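PDB 3B90: endo-pectate lyase from Erwinia chrysanthemi, which cleaves the polygalacturonate backbone of pectin by calcium-dependent elimination, probably acting in endo mode on both unesterified and highly methylated chains. Local coordinates for residues L46-S51 with V69-I74; I92-K97 with T124-H129; T117-N122 with T151-N156. One frame throughout, in Å; residues are numbered along the deposited sequence.

All three contacts join successive coils of one right-handed parallel beta-helix, the catalytic domain of the lyase. Interactions 1 and 2 are neighbours, their centres about 10 Å apart: strands 63-71 and 92-95 pair with each other, and both contacts deliver ligands to the same calcium ion. Each buries its inward side chains beneath a regular parallel ladder and has a polar end, where carboxylates of Glu72 and Glu128 meet the backbone. Interaction 3, with the smallest buried area, is a corner with more exposed residues and few apolar contacts, where one backbone bond remains and hydroxyls and an amide do the rest. It still touches interaction 2, because strands 123-126 and 153-156 run side by side.

Interaction 1: residues L46-S51 with V69-I74. With CA (calcium ion), chain C.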
ATOM      1  N   LEU A  46     -13.892   2.669  -8.742  1.00 15.98           N
ATOM      2  CA  LEU A  46     -14.618   2.086  -7.627  1.00 17.04           C
ATOM      3  C   LEU A  46     -14.401   2.871  -6.354  1.00 17.94           C
ATOM      4  O   LEU A  46     -13.302   3.348  -6.080  1.00 18.36           O
ATOM      5  CB  LEU A  46     -14.162   0.640  -7.417  1.00 18.11           C
ATOM      6  CG  LEU A  46     -14.697  -0.155  -6.221  1.00 17.48           C
ATOM      7  CD1 LEU A  46     -16.145  -0.549  -6.451  1.00 18.02           C
ATOM      8  CD2 LEU A  46     -13.838  -1.386  -6.027  1.00 16.94           C
ATOM      9  N   ARG A  47     -15.471   3.040  -5.591  1.00 19.38           N
ATOM     10  CA  ARG A  47     -15.379   3.736  -4.323  1.00 21.13           C
ATOM     11  C   ARG A  47     -15.735   2.771  -3.203  1.00 21.85           C
ATOM     12  O   ARG A  47     -16.543   1.854  -3.377  1.00 22.30           O
ATOM     13  CB  ARG A  47     -16.257   4.988  -4.317  1.00 22.12           C
ATOM     14  CG  ARG A  47     -15.587   6.171  -5.029  1.00 24.63           C
ATOM     15  CD  ARG A  47     -16.571   7.176  -5.613  1.00 26.23           C
ATOM     16  NE  ARG A  47     -17.517   7.701  -4.630  1.00 29.30           N
ATOM     17  CZ  ARG A  47     -17.826   8.988  -4.503  1.00 30.71           C
ATOM     18  NH1 ARG A  47     -17.252   9.895  -5.288  1.00 31.62           N
ATOM     19  NH2 ARG A  47     -18.751   9.364  -3.628  1.00 32.27           N
ATOM     20  N   ILE A  48     -15.028   2.913  -2.090  1.00 22.34           N
ATOM     21  CA  ILE A  48     -15.247   2.068  -0.931  1.00 21.77           C
ATOM     22  C   ILE A  48     -15.634   2.992   0.199  1.00 21.79           C
ATOM     23  O   ILE A  48     -14.935   3.972   0.469  1.00 22.75           O
ATOM     24  CB  ILE A  48     -13.976   1.287  -0.587  1.00 21.34           C
ATOM     25  CG1 ILE A  48     -13.509   0.517  -1.827  1.00 22.16           C
ATOM     26  CG2 ILE A  48     -14.250   0.331   0.560  1.00 22.24           C
ATOM     27  CD1 ILE A  48     -12.118  -0.048  -1.738  1.00 24.56           C
ATOM     28  N   SER A  49     -16.766   2.699   0.834  1.00 21.68           N
ATOM     29  CA  SER A  49     -17.283   3.527   1.924  1.00 21.06           C
ATOM     30  C   SER A  49     -16.372   3.651   3.146  1.00 21.89           C
ATOM     31  O   SER A  49     -15.497   2.811   3.384  1.00 21.23           O
ATOM     32  CB  SER A  49     -18.666   3.045   2.351  1.00 20.33           C
ATOM     33  OG  SER A  49     -18.613   1.725   2.844  1.00 22.53           O
ATOM     34  N   ALA A  50     -16.618   4.704   3.922  1.00 21.13           N
ATOM     35  CA  ALA A  50     -15.857   5.002   5.125  1.00 21.33           C
ATOM     36  C   ALA A  50     -15.945   3.948   6.229  1.00 20.65           C
ATOM     37  O   ALA A  50     -14.952   3.655   6.891  1.00 20.21           O
ATOM     38  CB  ALA A  50     -16.268   6.366   5.672  1.00 20.04           C
ATOM     39  N   SER A  51     -17.131   3.388   6.436  1.00 21.27           N
ATOM     40  CA  SER A  51     -17.311   2.392   7.482  1.00 21.26           C
ATOM     41  C   SER A  51     -17.333   0.961   6.968  1.00 20.87           C
ATOM     42  O   SER A  51     -17.870   0.076   7.635  1.00 22.09           O
ATOM     43  CB  SER A  51     -18.590   2.683   8.277  1.00 23.02           C
ATOM     44  OG  SER A  51     -19.742   2.598   7.455  1.00 23.53           O
ATOM     45  N   VAL A  69      -9.359   4.139  -7.774  1.00 14.73           N
ATOM     46  CA  VAL A  69     -10.125   3.587  -6.672  1.00 15.26           C
ATOM     47  C   VAL A  69     -10.001   4.587  -5.538  1.00 15.85           C
ATOM     48  O   VAL A  69      -8.944   5.194  -5.340  1.00 14.42           O
ATOM     49  CB  VAL A  69      -9.617   2.180  -6.230  1.00 14.78           C
ATOM     50  CG1 VAL A  69     -10.391   1.696  -5.006  1.00 15.10           C
ATOM     51  CG2 VAL A  69      -9.815   1.175  -7.365  1.00 13.40           C
ATOM     52  N   ILE A  70     -11.117   4.821  -4.860  1.00 15.81           N
ATOM     53  CA  ILE A  70     -11.155   5.744  -3.743  1.00 16.74           C
ATOM     54  C   ILE A  70     -11.527   5.022  -2.451  1.00 17.05           C
ATOM     55  O   ILE A  70     -12.524   4.291  -2.400  1.00 18.39           O
ATOM     56  CB  ILE A  70     -12.167   6.894  -3.984  1.00 18.18           C
ATOM     57  CG1 ILE A  70     -11.733   7.743  -5.182  1.00 19.12           C
ATOM     58  CG2 ILE A  70     -12.263   7.774  -2.749  1.00 17.69           C
ATOM     59  CD1 ILE A  70     -12.626   8.950  -5.441  1.00 21.20           C
ATOM     60  N   TRP A  71     -10.686   5.204  -1.433  1.00 15.73           N
ATOM     61  CA  TRP A  71     -10.893   4.637  -0.110  1.00 15.52           C
ATOM     62  C   TRP A  71     -11.276   5.804   0.799  1.00 15.37           C
ATOM     63  O   TRP A  71     -10.424   6.625   1.153  1.00 13.56           O
ATOM     64  CB  TRP A  71      -9.603   3.994   0.425  1.00 14.36           C
ATOM     65  CG  TRP A  71      -9.196   2.721  -0.255  1.00 12.61           C
ATOM     66  CD1 TRP A  71      -9.436   1.443   0.180  1.00 13.51           C
ATOM     67  CD2 TRP A  71      -8.433   2.598  -1.458  1.00 11.34           C
ATOM     68  NE1 TRP A  71      -8.860   0.531  -0.678  1.00 12.33           N
ATOM     69  CE2 TRP A  71      -8.238   1.213  -1.692  1.00 10.88           C
ATOM     70  CE3 TRP A  71      -7.884   3.520  -2.360  1.00 10.15           C
ATOM     71  CZ2 TRP A  71      -7.517   0.733  -2.791  1.00  9.91           C
ATOM     72  CZ3 TRP A  71      -7.163   3.039  -3.453  1.00  9.33           C
ATOM     73  CH2 TRP A  71      -6.988   1.661  -3.657  1.00  8.98           C
ATOM     74  N   GLU A  72     -12.559   5.887   1.152  1.00 15.05           N
ATOM     75  CA  GLU A  72     -13.067   6.959   2.011  1.00 15.43           C
ATOM     76  C   GLU A  72     -12.484   6.974   3.428  1.00 14.23           C
ATOM     77  O   GLU A  72     -12.429   8.016   4.068  1.00 14.30           O
ATOM     78  CB  GLU A  72     -14.599   6.924   2.036  1.00 16.59           C
ATOM     79  CG  GLU A  72     -15.214   7.587   0.808  1.00 21.29           C
ATOM     80  CD  GLU A  72     -16.669   7.212   0.567  1.00 22.71           C
ATOM     81  OE1 GLU A  72     -17.083   7.225  -0.613  1.00 24.33           O
ATOM     82  OE2 GLU A  72     -17.392   6.903   1.537  1.00 22.90           O
ATOM     83  N   ASP A  73     -12.069   5.806   3.908  1.00 14.51           N
ATOM     84  CA  ASP A  73     -11.453   5.650   5.221  1.00 16.04           C
ATOM     85  C   ASP A  73     -10.881   4.242   5.254  1.00 16.40           C
ATOM     86  O   ASP A  73     -11.606   3.273   5.511  1.00 16.77           O
ATOM     87  CB  ASP A  73     -12.474   5.835   6.363  1.00 16.44           C
ATOM     88  CG  ASP A  73     -11.811   6.011   7.731  1.00 19.90           C
ATOM     89  OD1 ASP A  73     -10.595   5.761   7.859  1.00 19.59           O
ATOM     90  OD2 ASP A  73     -12.507   6.413   8.689  1.00 20.98           O
ATOM     91  N   ILE A  74      -9.588   4.125   4.960  1.00 16.43           N
ATOM     92  CA  ILE A  74      -8.927   2.821   4.968  1.00 16.38           C
ATOM     93  C   ILE A  74      -9.210   2.112   6.292  1.00 16.82           C
ATOM     94  O   ILE A  74      -9.091   2.720   7.362  1.00 17.09           O
ATOM     95  CB  ILE A  74      -7.390   2.955   4.826  1.00 15.47           C
ATOM     96  CG1 ILE A  74      -7.030   3.580   3.477  1.00 11.96           C
ATOM     97  CG2 ILE A  74      -6.726   1.579   5.002  1.00 12.47           C
ATOM     98  CD1 ILE A  74      -5.546   3.739   3.264  1.00 13.57           C
TER
HETATM   99 CA    CA C 701      -8.995   4.254   9.073  1.00 30.38          CA
HETATM  100  O   HOH W   1     -20.254   7.048  -1.758  1.00 28.90           O
HETATM  101  O   HOH W   2     -12.838   2.832   2.701  1.00 17.09           O
HETATM  102  O   HOH W   3      -7.147   2.574   9.540  1.00 32.48           O
HETATM  103  O   HOH W   4      -8.499   5.402  10.909  1.00 11.61           O
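Leu46, Arg47 and Ile48 pair in parallel with Val69, Ile70 and Trp71, strand axes 4.8 Å apart. The ladder's hydrogen bonds run from Ile70 N to Leu46 O, Ile48 N to Ile70 O and Glu72 N to Ile48 O (3.1 Å), the last carrying the pairing into the turn.

Among the apolar contacts, Ile48 CG1, anti to its carbonyl carbon (chi1 -54°), carries CD1 over a face of the Trp71 indole, 3.8 Å from the centroid of its five-membered ring. The same methyl lies 4.1 Å from Val69 CG1. On the other face Arg47 runs alongside Ile70, CG to CB 3.6 Å.

The polar side-chain contacts are looser. Arg47 NH2 and Glu72 OE1 stand 4.1 Å apart, guanidinium and carboxylate planes perpendicular and no N-H aimed at the oxygen, so at most the charges attract; water 1 bridges them weakly. Glu72 OE2 takes a weak hydrogen bond from Ala50 N (3.3 Å).

At the metal, Asp73 OD1 (2.5 Å) and Ile74 O bind the calcium ion, while Asp73 CB packs on Ala50 CB; Asn95 and Tyr100 supply further ligands. Strand 20-21 flanks Leu46 and Arg47; strand 92-95 continues the coil stack beyond Ile70 and Trp71.

Interaction 2: residues I92-K97 with T124-H129; sequences IAHNAK and TLTGEH. With CA (calcium ion), chain C.
The imidazole of His129 is sandwiched: Asn95 CB sits over one face, 3.6 Å from the ring centroid, and Leu125 CD2 covers the opposite face towards its rim. Ala93 O meets the ring edge, taking a weak hydrogen bond from His129 NE2 (2.8 Å). That nitrogen also leans weakly on Thr126 O, while ND1 and Asn95 ND2 share water 5. The second imidazole, of His94, has Thr126 OG1 in its plane, 3.0 Å from ND1, and either could donate.

Between the two rings, which lie on opposite sides of it, runs a parallel ladder: Ala93 N to Thr124 O, Thr126 N to Ala93 O, and Asn95 N to Thr126 O. Glu128 N to Asn95 O (2.7 Å), the donor above the carbonyl plane, carries it past Gly127. That glycine turns the corner at a positive phi of 83°, its CA-H facing Asn95 O at 3.1 Å; a side chain there would run into that oxygen. Beyond it, Glu128 bends at chi2 (77°), bringing OE1 to Lys97 N (3.0 Å, 167°) through its anti lone pair. This carboxylate ties down the backbone two residues past Asn95 without approaching the metal.

Asn95 sends OD1 to the calcium ion at 2.2 Å. Asp73, Ile74 and Tyr100 complete the protein ligands. His129 against Asn95 CB and water 5 on ND2 probably help to orient the amide.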
ATOM      1  N   ILE A  92      -7.499   7.803  -4.891  1.00 15.80           N
ATOM      2  CA  ILE A  92      -7.282   8.563  -3.666  1.00 15.20           C
ATOM      3  C   ILE A  92      -7.504   7.626  -2.500  1.00 15.07           C
ATOM      4  O   ILE A  92      -8.456   6.852  -2.506  1.00 14.27           O
ATOM      5  CB  ILE A  92      -8.301   9.710  -3.516  1.00 16.01           C
ATOM      6  CG1 ILE A  92      -8.319  10.591  -4.764  1.00 16.94           C
ATOM      7  CG2 ILE A  92      -7.961  10.544  -2.299  1.00 18.57           C
ATOM      8  CD1 ILE A  92      -9.518  11.512  -4.837  1.00 18.90           C
ATOM      9  N   ALA A  93      -6.621   7.691  -1.505  1.00 14.01           N
ATOM     10  CA  ALA A  93      -6.754   6.850  -0.333  1.00 14.03           C
ATOM     11  C   ALA A  93      -6.760   7.705   0.923  1.00 13.26           C
ATOM     12  O   ALA A  93      -5.738   8.253   1.318  1.00 13.28           O
ATOM     13  CB  ALA A  93      -5.629   5.832  -0.284  1.00 14.54           C
ATOM     14  N   HIS A  94      -7.933   7.829   1.535  1.00 14.43           N
ATOM     15  CA  HIS A  94      -8.096   8.616   2.753  1.00 15.85           C
ATOM     16  C   HIS A  94      -8.070   7.752   4.013  1.00 16.31           C
ATOM     17  O   HIS A  94      -8.524   6.613   4.011  1.00 15.90           O
ATOM     18  CB  HIS A  94      -9.418   9.392   2.701  1.00 16.01           C
ATOM     19  CG  HIS A  94      -9.686  10.220   3.920  1.00 16.11           C
ATOM     20  ND1 HIS A  94      -9.384  11.562   3.985  1.00 17.63           N
ATOM     21  CD2 HIS A  94     -10.240   9.901   5.114  1.00 17.74           C
ATOM     22  CE1 HIS A  94      -9.741  12.035   5.167  1.00 17.02           C
ATOM     23  NE2 HIS A  94     -10.263  11.047   5.871  1.00 17.38           N
ATOM     24  N   ASN A  95      -7.566   8.335   5.093  1.00 17.23           N
ATOM     25  CA  ASN A  95      -7.493   7.674   6.388  1.00 19.15           C
ATOM     26  C   ASN A  95      -7.438   8.808   7.419  1.00 20.34           C
ATOM     27  O   ASN A  95      -7.078   9.940   7.083  1.00 19.69           O
ATOM     28  CB  ASN A  95      -6.242   6.793   6.470  1.00 19.90           C
ATOM     29  CG  ASN A  95      -6.396   5.643   7.456  1.00 21.34           C
ATOM     30  OD1 ASN A  95      -7.424   5.510   8.123  1.00 21.26           O
ATOM     31  ND2 ASN A  95      -5.374   4.796   7.540  1.00 21.04           N
ATOM     32  N   ALA A  96      -7.815   8.526   8.662  1.00 23.00           N
ATOM     33  CA  ALA A  96      -7.803   9.575   9.676  1.00 25.33           C
ATOM     34  C   ALA A  96      -7.652   9.114  11.119  1.00 25.78           C
ATOM     35  O   ALA A  96      -7.983   7.983  11.467  1.00 25.95           O
ATOM     36  CB  ALA A  96      -9.063  10.422   9.543  1.00 24.84           C
ATOM     37  N   LYS A  97      -7.123  10.014  11.944  1.00 27.08           N
ATOM     38  CA  LYS A  97      -6.962   9.776  13.374  1.00 29.07           C
ATOM     39  C   LYS A  97      -8.408   9.781  13.863  1.00 30.15           C
ATOM     40  O   LYS A  97      -9.178  10.655  13.473  1.00 31.80           O
ATOM     41  CB  LYS A  97      -6.190  10.940  14.010  1.00 28.26           C
ATOM     42  CG  LYS A  97      -6.837  12.302  13.762  1.00 28.39           C
ATOM     43  CD  LYS A  97      -5.980  13.465  14.213  1.00 29.58           C
ATOM     44  CE  LYS A  97      -6.657  14.798  13.891  1.00 30.81           C
ATOM     45  NZ  LYS A  97      -5.716  15.944  14.038  1.00 30.99           N
ATOM     46  N   THR A 124      -3.075   9.491  -4.758  1.00 14.10           N
ATOM     47  CA  THR A 124      -3.088  10.469  -3.667  1.00 14.20           C
ATOM     48  C   THR A 124      -3.549   9.953  -2.301  1.00 14.25           C
ATOM     49  O   THR A 124      -4.486   9.162  -2.209  1.00 15.25           O
ATOM     50  CB  THR A 124      -3.976  11.686  -4.046  1.00 15.87           C
ATOM     51  OG1 THR A 124      -3.518  12.242  -5.285  1.00 19.55           O
ATOM     52  CG2 THR A 124      -3.935  12.769  -2.972  1.00 13.67           C
ATOM     53  N   LEU A 125      -2.879  10.419  -1.247  1.00 13.55           N
ATOM     54  CA  LEU A 125      -3.223  10.069   0.128  1.00 14.08           C
ATOM     55  C   LEU A 125      -3.729  11.325   0.841  1.00 14.04           C
ATOM     56  O   LEU A 125      -3.060  12.357   0.841  1.00 13.03           O
ATOM     57  CB  LEU A 125      -2.008   9.511   0.890  1.00 13.06           C
ATOM     58  CG  LEU A 125      -1.411   8.150   0.519  1.00 12.94           C
ATOM     59  CD1 LEU A 125      -0.199   7.864   1.376  1.00 13.01           C
ATOM     60  CD2 LEU A 125      -2.430   7.052   0.706  1.00 12.40           C
ATOM     61  N   THR A 126      -4.921  11.236   1.420  1.00 14.37           N
ATOM     62  CA  THR A 126      -5.521  12.346   2.150  1.00 15.65           C
ATOM     63  C   THR A 126      -5.769  11.922   3.599  1.00 17.10           C
ATOM     64  O   THR A 126      -5.889  10.731   3.896  1.00 17.91           O
ATOM     65  CB  THR A 126      -6.856  12.787   1.516  1.00 15.72           C
ATOM     66  OG1 THR A 126      -7.768  11.686   1.499  1.00 18.12           O
ATOM     67  CG2 THR A 126      -6.642  13.279   0.084  1.00 15.43           C
ATOM     68  N   GLY A 127      -5.844  12.901   4.497  1.00 18.29           N
ATOM     69  CA  GLY A 127      -6.059  12.607   5.902  1.00 18.19           C
ATOM     70  C   GLY A 127      -4.771  12.241   6.627  1.00 19.32           C
ATOM     71  O   GLY A 127      -3.686  12.692   6.252  1.00 18.85           O
ATOM     72  N   GLU A 128      -4.896  11.429   7.674  1.00 20.12           N
ATOM     73  CA  GLU A 128      -3.755  10.988   8.467  1.00 20.08           C
ATOM     74  C   GLU A 128      -3.385   9.554   8.112  1.00 19.17           C
ATOM     75  O   GLU A 128      -4.245   8.677   8.138  1.00 17.33           O
ATOM     76  CB  GLU A 128      -4.071  11.084   9.965  1.00 21.52           C
ATOM     77  CG  GLU A 128      -4.224  12.505  10.506  1.00 25.18           C
ATOM     78  CD  GLU A 128      -5.559  13.135  10.155  1.00 26.77           C
ATOM     79  OE1 GLU A 128      -6.608  12.594  10.565  1.00 28.85           O
ATOM     80  OE2 GLU A 128      -5.565  14.178   9.472  1.00 29.19           O
ATOM     81  N   HIS A 129      -2.103   9.308   7.823  1.00 18.57           N
ATOM     82  CA  HIS A 129      -1.647   7.966   7.449  1.00 17.79           C
ATOM     83  C   HIS A 129      -0.434   7.424   8.197  1.00 17.42           C
ATOM     84  O   HIS A 129       0.336   8.171   8.808  1.00 17.51           O
ATOM     85  CB  HIS A 129      -1.336   7.893   5.954  1.00 16.54           C
ATOM     86  CG  HIS A 129      -2.546   7.879   5.072  1.00 17.03           C
ATOM     87  ND1 HIS A 129      -3.116   6.712   4.612  1.00 16.38           N
ATOM     88  CD2 HIS A 129      -3.256   8.890   4.516  1.00 17.01           C
ATOM     89  CE1 HIS A 129      -4.123   7.005   3.805  1.00 17.15           C
ATOM     90  NE2 HIS A 129      -4.228   8.319   3.729  1.00 17.77           N
TER
HETATM   91 CA    CA C 701      -8.995   4.254   9.073  1.00 30.38          CA
HETATM   92  O   HOH W   5      -2.844   4.572   6.414  1.00 13.70           O
HETATM   93  O   HOH W   3      -7.147   2.574   9.540  1.00 32.48           O
HETATM   94  O   HOH W   4      -8.499   5.402  10.909  1.00 11.61           O

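Interaction 3: residues T117-N122 with T151-N156; sequences TVVKGN and TSATVN. With SO4 (sulfate ion), chain F.
Ser152 and Asn122 form the centre of this corner: Asn122 N donates to Ser152 OG at 3.0 Å. Ser152 holds its hydroxyl between its own backbone nitrogen and carbonyl carbon (chi1 68°), and from there OG also donates to sulfate O4, 2.7 Å away. Thr151 places OG1 in the same kind of position and donates to that O4 as well, at 2.8 Å, so one sulfate oxygen is gripped by two adjacent hydroxyls. The sulfate probably comes from the crystallisation liquor. Thr151 OG1 also lies beside Lys120 CB, whose chain then bends twice and leads away.

Asn122 swings its amide back across the contact. With CG anti to its nitrogen (chi1 -152°), OD1 comes within 3.1 Å of Thr154 CG2, crossing that side chain at a slant, and accepts only a weak hydrogen bond from Thr154 OG1. The stronger partner of that hydroxyl is Thr124.

Thr151 N bonds Val119 O, a single backbone link just before the turn. On the inner side, Val119 CG1 meets Ala153 CB at 4.0 Å. Both Gly121 and Asn122 have positive phi values, which swing the chain out of strand 115-120 towards strand 123-126.

The contact stacks the turn after strand 115-120 on the chain leading into strand 153-156 of the next coil, a corner of the right-handed parallel beta-helix of the catalytic domain.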
ATOM      1  N   THR A 117       5.486  -3.869  -6.426  1.00  4.88           N
ATOM      2  CA  THR A 117       4.303  -3.033  -6.281  1.00  6.68           C
ATOM      3  C   THR A 117       4.691  -1.733  -6.999  1.00  7.70           C
ATOM      4  O   THR A 117       5.808  -1.233  -6.834  1.00  7.78           O
ATOM      5  CB  THR A 117       3.946  -2.754  -4.815  1.00  5.63           C
ATOM      6  OG1 THR A 117       3.607  -3.985  -4.179  1.00  7.91           O
ATOM      7  CG2 THR A 117       2.742  -1.823  -4.732  1.00  7.20           C
ATOM      8  N   VAL A 118       3.790  -1.234  -7.839  1.00  7.02           N
ATOM      9  CA  VAL A 118       4.035  -0.026  -8.615  1.00  7.41           C
ATOM     10  C   VAL A 118       3.000   1.052  -8.307  1.00  7.93           C
ATOM     11  O   VAL A 118       1.806   0.785  -8.306  1.00  6.20           O
ATOM     12  CB  VAL A 118       4.003  -0.325 -10.134  1.00  5.83           C
ATOM     13  CG1 VAL A 118       4.079   0.959 -10.924  1.00  8.54           C
ATOM     14  CG2 VAL A 118       5.164  -1.250 -10.530  1.00  6.74           C
ATOM     15  N   VAL A 119       3.478   2.249  -7.981  1.00  8.19           N
ATOM     16  CA  VAL A 119       2.587   3.376  -7.701  1.00  9.79           C
ATOM     17  C   VAL A 119       2.854   4.463  -8.742  1.00  9.51           C
ATOM     18  O   VAL A 119       3.912   5.067  -8.746  1.00  8.37           O
ATOM     19  CB  VAL A 119       2.805   3.948  -6.288  1.00  9.48           C
ATOM     20  CG1 VAL A 119       1.895   5.152  -6.071  1.00 12.12           C
ATOM     21  CG2 VAL A 119       2.522   2.872  -5.233  1.00  9.70           C
ATOM     22  N   LYS A 120       1.886   4.688  -9.628  1.00 10.88           N
ATOM     23  CA  LYS A 120       2.001   5.686 -10.688  1.00 13.43           C
ATOM     24  C   LYS A 120       0.653   6.393 -10.860  1.00 13.31           C
ATOM     25  O   LYS A 120      -0.280   6.159 -10.097  1.00 13.18           O
ATOM     26  CB  LYS A 120       2.406   4.999 -12.000  1.00 14.20           C
ATOM     27  CG  LYS A 120       1.377   3.980 -12.499  1.00 17.16           C
ATOM     28  CD  LYS A 120       2.035   2.842 -13.277  1.00 19.08           C
ATOM     29  CE  LYS A 120       2.398   3.232 -14.694  1.00 21.89           C
ATOM     30  NZ  LYS A 120       1.199   3.255 -15.586  1.00 24.62           N
ATOM     31  N   GLY A 121       0.553   7.266 -11.856  1.00 14.29           N
ATOM     32  CA  GLY A 121      -0.698   7.965 -12.079  1.00 13.92           C
ATOM     33  C   GLY A 121      -1.101   8.921 -10.969  1.00 11.90           C
ATOM     34  O   GLY A 121      -2.277   9.195 -10.791  1.00 13.04           O
ATOM     35  N   ASN A 122      -0.141   9.360 -10.167  1.00 13.91           N
ATOM     36  CA  ASN A 122      -0.411  10.317  -9.091  1.00 13.44           C
ATOM     37  C   ASN A 122      -1.412   9.843  -8.024  1.00 13.16           C
ATOM     38  O   ASN A 122      -2.375  10.553  -7.698  1.00 13.17           O
ATOM     39  CB  ASN A 122      -0.881  11.639  -9.721  1.00 11.81           C
ATOM     40  CG  ASN A 122      -0.561  12.842  -8.875  1.00 12.85           C
ATOM     41  OD1 ASN A 122      -0.001  12.725  -7.788  1.00 11.01           O
ATOM     42  ND2 ASN A 122      -0.896  14.027  -9.390  1.00 14.83           N
ATOM     43  N   THR A 151       6.653   6.264  -9.266  1.00 12.51           N
ATOM     44  CA  THR A 151       7.066   7.238 -10.272  1.00 13.33           C
ATOM     45  C   THR A 151       6.315   8.552 -10.106  1.00 12.97           C
ATOM     46  O   THR A 151       6.717   9.567 -10.666  1.00 14.99           O
ATOM     47  CB  THR A 151       6.956   6.695 -11.716  1.00 13.74           C
ATOM     48  OG1 THR A 151       5.656   6.134 -11.938  1.00 14.51           O
ATOM     49  CG2 THR A 151       8.015   5.634 -11.955  1.00 12.65           C
ATOM     50  N   SER A 152       5.213   8.518  -9.353  1.00 13.50           N
ATOM     51  CA  SER A 152       4.408   9.714  -9.046  1.00 13.64           C
ATOM     52  C   SER A 152       3.337   9.420  -7.988  1.00 14.64           C
ATOM     53  O   SER A 152       2.590   8.445  -8.098  1.00 14.92           O
ATOM     54  CB  SER A 152       3.762  10.321 -10.302  1.00 12.93           C
ATOM     55  OG  SER A 152       2.755   9.491 -10.867  1.00 12.05           O
ATOM     56  N   ALA A 153       3.286  10.260  -6.956  1.00 16.23           N
ATOM     57  CA  ALA A 153       2.317  10.121  -5.869  1.00 17.53           C
ATOM     58  C   ALA A 153       2.235  11.399  -5.032  1.00 17.78           C
ATOM     59  O   ALA A 153       3.214  12.140  -4.923  1.00 18.01           O
ATOM     60  CB  ALA A 153       2.677   8.928  -4.977  1.00 15.34           C
ATOM     61  N   THR A 154       1.062  11.659  -4.455  1.00 17.65           N
ATOM     62  CA  THR A 154       0.857  12.847  -3.620  1.00 17.06           C
ATOM     63  C   THR A 154       0.293  12.536  -2.237  1.00 15.43           C
ATOM     64  O   THR A 154      -0.676  11.797  -2.094  1.00 14.82           O
ATOM     65  CB  THR A 154      -0.083  13.872  -4.290  1.00 17.52           C
ATOM     66  OG1 THR A 154      -1.245  13.204  -4.801  1.00 22.22           O
ATOM     67  CG2 THR A 154       0.622  14.579  -5.427  1.00 18.89           C
ATOM     68  N   VAL A 155       0.918  13.103  -1.216  1.00 14.33           N
ATOM     69  CA  VAL A 155       0.457  12.908   0.145  1.00 13.48           C
ATOM     70  C   VAL A 155      -0.131  14.228   0.642  1.00 13.39           C
ATOM     71  O   VAL A 155       0.562  15.046   1.251  1.00 11.18           O
ATOM     72  CB  VAL A 155       1.596  12.444   1.071  1.00 12.75           C
ATOM     73  CG1 VAL A 155       1.043  12.116   2.468  1.00 15.66           C
ATOM     74  CG2 VAL A 155       2.300  11.219   0.470  1.00 12.34           C
ATOM     75  N   ASN A 156      -1.391  14.464   0.293  1.00 12.99           N
ATOM     76  CA  ASN A 156      -2.086  15.674   0.717  1.00 14.36           C
ATOM     77  C   ASN A 156      -2.600  15.467   2.134  1.00 14.33           C
ATOM     78  O   ASN A 156      -3.807  15.352   2.369  1.00 12.97           O
ATOM     79  CB  ASN A 156      -3.265  15.987  -0.200  1.00 14.45           C
ATOM     80  CG  ASN A 156      -3.914  17.314   0.143  1.00 17.43           C
ATOM     81  OD1 ASN A 156      -3.333  18.126   0.880  1.00 14.66           O
ATOM     82  ND2 ASN A 156      -5.116  17.543  -0.374  1.00 16.56           N
TER
HETATM   83  S   SO4 F 722       4.470   8.814 -14.195  1.00 20.19           S
HETATM   84  O1  SO4 F 722       5.954   8.828 -14.521  1.00 24.46           O
HETATM   85  O2  SO4 F 722       4.048  10.259 -14.346  1.00 23.86           O
HETATM   86  O3  SO4 F 722       3.789   8.020 -15.147  1.00 25.71           O
HETATM   87  O4  SO4 F 722       4.282   8.415 -12.851  1.00 25.17           O